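Long-range contact in peptide amidase (Stenotrophomonas maltophilia, PDB 1M22), which probably hydrolyses amide bonds, as a member of the amidase signature family: residues Ala98-Leu103 with Lys360-Leu365. Numbering follows the deposited sequence.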
loop_
_atom_site.group_PDB
_atom_site.type_symbol
_atom_site.label_atom_id
_atom_site.label_comp_id
_atom_site.label_asym_id
_atom_site.label_seq_id
_atom_site.Cartn_x
_atom_site.Cartn_y
_atom_site.Cartn_z
ATOM N N ALA A 98 -10.401 7.194 -8.431
ATOM C CA ALA A 98 -9.166 6.624 -8.957
ATOM C C ALA A 98 -8.325 7.789 -9.496
ATOM O O ALA A 98 -7.409 7.589 -10.291
ATOM C CB ALA A 98 -9.459 5.622 -10.074
ATOM N N GLY A 99 -8.654 9.005 -9.056
ATOM C CA GLY A 99 -7.937 10.194 -9.492
ATOM C C GLY A 99 -8.427 10.804 -10.798
ATOM O O GLY A 99 -7.946 11.862 -11.214
ATOM N N SER A 100 -9.391 10.149 -11.439
ATOM C CA SER A 100 -9.927 10.611 -12.719
ATOM C C SER A 100 -11.099 11.581 -12.616
ATOM O O SER A 100 -11.937 11.476 -11.723
ATOM C CB SER A 100 -10.351 9.402 -13.555
ATOM O OG SER A 100 -10.992 9.802 -14.756
ATOM N N LEU A 101 -11.156 12.527 -13.549
ATOM C CA LEU A 101 -12.249 13.489 -13.571
ATOM C C LEU A 101 -13.546 12.801 -14.001
ATOM O O LEU A 101 -14.639 13.303 -13.747
ATOM C CB LEU A 101 -11.922 14.638 -14.527
ATOM C CG LEU A 101 -10.800 15.572 -14.068
ATOM C CD1 LEU A 101 -10.492 16.583 -15.160
ATOM C CD2 LEU A 101 -11.216 16.279 -12.787
ATOM N N ALA A 102 -13.419 11.641 -14.641
ATOM C CA ALA A 102 -14.584 10.894 -15.106
ATOM C C ALA A 102 -15.461 10.380 -13.963
ATOM O O ALA A 102 -16.665 10.180 -14.138
ATOM C CB ALA A 102 -14.136 9.729 -15.981
ATOM N N LEU A 103 -14.866 10.173 -12.791
ATOM C CA LEU A 103 -15.615 9.665 -11.643
ATOM C C LEU A 103 -15.689 10.640 -10.468
ATOM O O LEU A 103 -15.906 10.228 -9.327
ATOM C CB LEU A 103 -14.998 8.348 -11.163
ATOM C CG LEU A 103 -14.943 7.193 -12.165
ATOM C CD1 LEU A 103 -14.211 6.022 -11.536
ATOM C CD2 LEU A 103 -16.349 6.790 -12.575
ATOM N N LYS A 360 -7.309 18.170 -22.645
ATOM C CA LYS A 360 -6.594 19.269 -22.006
ATOM C C LYS A 360 -6.328 19.019 -20.522
ATOM O O LYS A 360 -5.253 19.342 -20.016
ATOM C CB LYS A 360 -7.374 20.578 -22.180
ATOM C CG LYS A 360 -6.844 21.742 -21.351
ATOM C CD LYS A 360 -5.377 22.026 -21.637
ATOM C CE LYS A 360 -4.850 23.132 -20.734
ATOM N NZ LYS A 360 -3.397 23.382 -20.941
ATOM N N GLN A 361 -7.302 18.440 -19.828
ATOM C CA GLN A 361 -7.157 18.175 -18.400
ATOM C C GLN A 361 -6.611 16.787 -18.076
ATOM O O GLN A 361 -5.973 16.595 -17.040
ATOM C CB GLN A 361 -8.503 18.339 -17.684
ATOM C CG GLN A 361 -9.121 19.729 -17.756
ATOM C CD GLN A 361 -9.601 20.090 -19.147
ATOM O OE1 GLN A 361 -10.302 19.312 -19.797
ATOM N NE2 GLN A 361 -9.234 21.280 -19.609
ATOM N N GLU A 362 -6.853 15.825 -18.960
ATOM C CA GLU A 362 -6.422 14.449 -18.722
ATOM C C GLU A 362 -5.178 13.949 -19.449
ATOM O O GLU A 362 -4.411 13.162 -18.891
ATOM C CB GLU A 362 -7.575 13.492 -19.042
ATOM C CG GLU A 362 -8.740 13.534 -18.063
ATOM C CD GLU A 362 -8.416 12.880 -16.732
ATOM O OE1 GLU A 362 -7.269 12.407 -16.562
ATOM O OE2 GLU A 362 -9.312 12.841 -15.862
ATOM N N LEU A 363 -4.970 14.392 -20.683
ATOM C CA LEU A 363 -3.840 13.912 -21.471
ATOM C C LEU A 363 -2.761 14.949 -21.772
ATOM O O LEU A 363 -2.100 14.874 -22.806
ATOM C CB LEU A 363 -4.366 13.319 -22.782
ATOM C CG LEU A 363 -5.510 12.310 -22.630
ATOM C CD1 LEU A 363 -6.021 11.904 -24.001
ATOM C CD2 LEU A 363 -5.034 11.091 -21.848
ATOM N N GLY A 364 -2.569 15.895 -20.861
ATOM C CA GLY A 364 -1.569 16.928 -21.069
ATOM C C GLY A 364 -0.144 16.547 -20.705
ATOM O O GLY A 364 0.803 17.057 -21.303
ATOM N N LEU A 365 0.019 15.656 -19.729
ATOM C CA LEU A 365 1.349 15.236 -19.297
ATOM C C LEU A 365 1.805 13.946 -19.975
ATOM O O LEU A 365 2.973 13.801 -20.329
ATOM C CB LEU A 365 1.375 15.070 -17.777
ATOM C CG LEU A 365 1.101 16.350 -16.980
ATOM C CD1 LEU A 365 1.083 16.035 -15.492
ATOM C CD2 LEU A 365 2.167 17.392 -17.292
#
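Leu101 and Glu362 mark the nearest approach of the two backbones, with CA atoms 7.8 Å apart, where the loop around Ser100 and Leu101 faces the short helix 359-362. That gap is spanned by a carboxylate, a compact example of how an acidic side chain can tie a distant loop through its main chain. Glu362 bends at chi2 (-73°), which brings its carboxylate round to the loop, and OE2 accepts the amide N-H of Leu101 at 3.0 Å from N. The bond is nearly straight (168°) and reaches the oxygen almost along its C-O axis. The same oxygen lies against aliphatic carbon, 3.4 Å from Leu101 CB. Farther out, Leu101 CD1 rests on Gln361 CB at 3.7 Å; the two side chains run at about a right angle, and Gln361 then turns its amide away from the loop.

Within the loop, Ser100 OG, anti to the backbone N (chi1 175°), accepts from Ala102 N at 3.0 Å, closing an ST turn next to the contact. The successive amides of Leu101 and Ala102 are therefore bonded to two side-chain oxygens, Glu362 OE2 and Ser100 OG. Phe354 of helix 348-357 touches the side chains of Leu101 and Ala102, and Arg137 bonds to the carbonyl O of Glu362. The contact joins the loop after strand 82-86 to helix 359-362, away from the catalytic residues.

Because OE1 of the buried Glu362 lies close to OE2 of Glu132, one of the two acids may carry a proton; the amide of Leu101 would offset part of any negative charge on OE2.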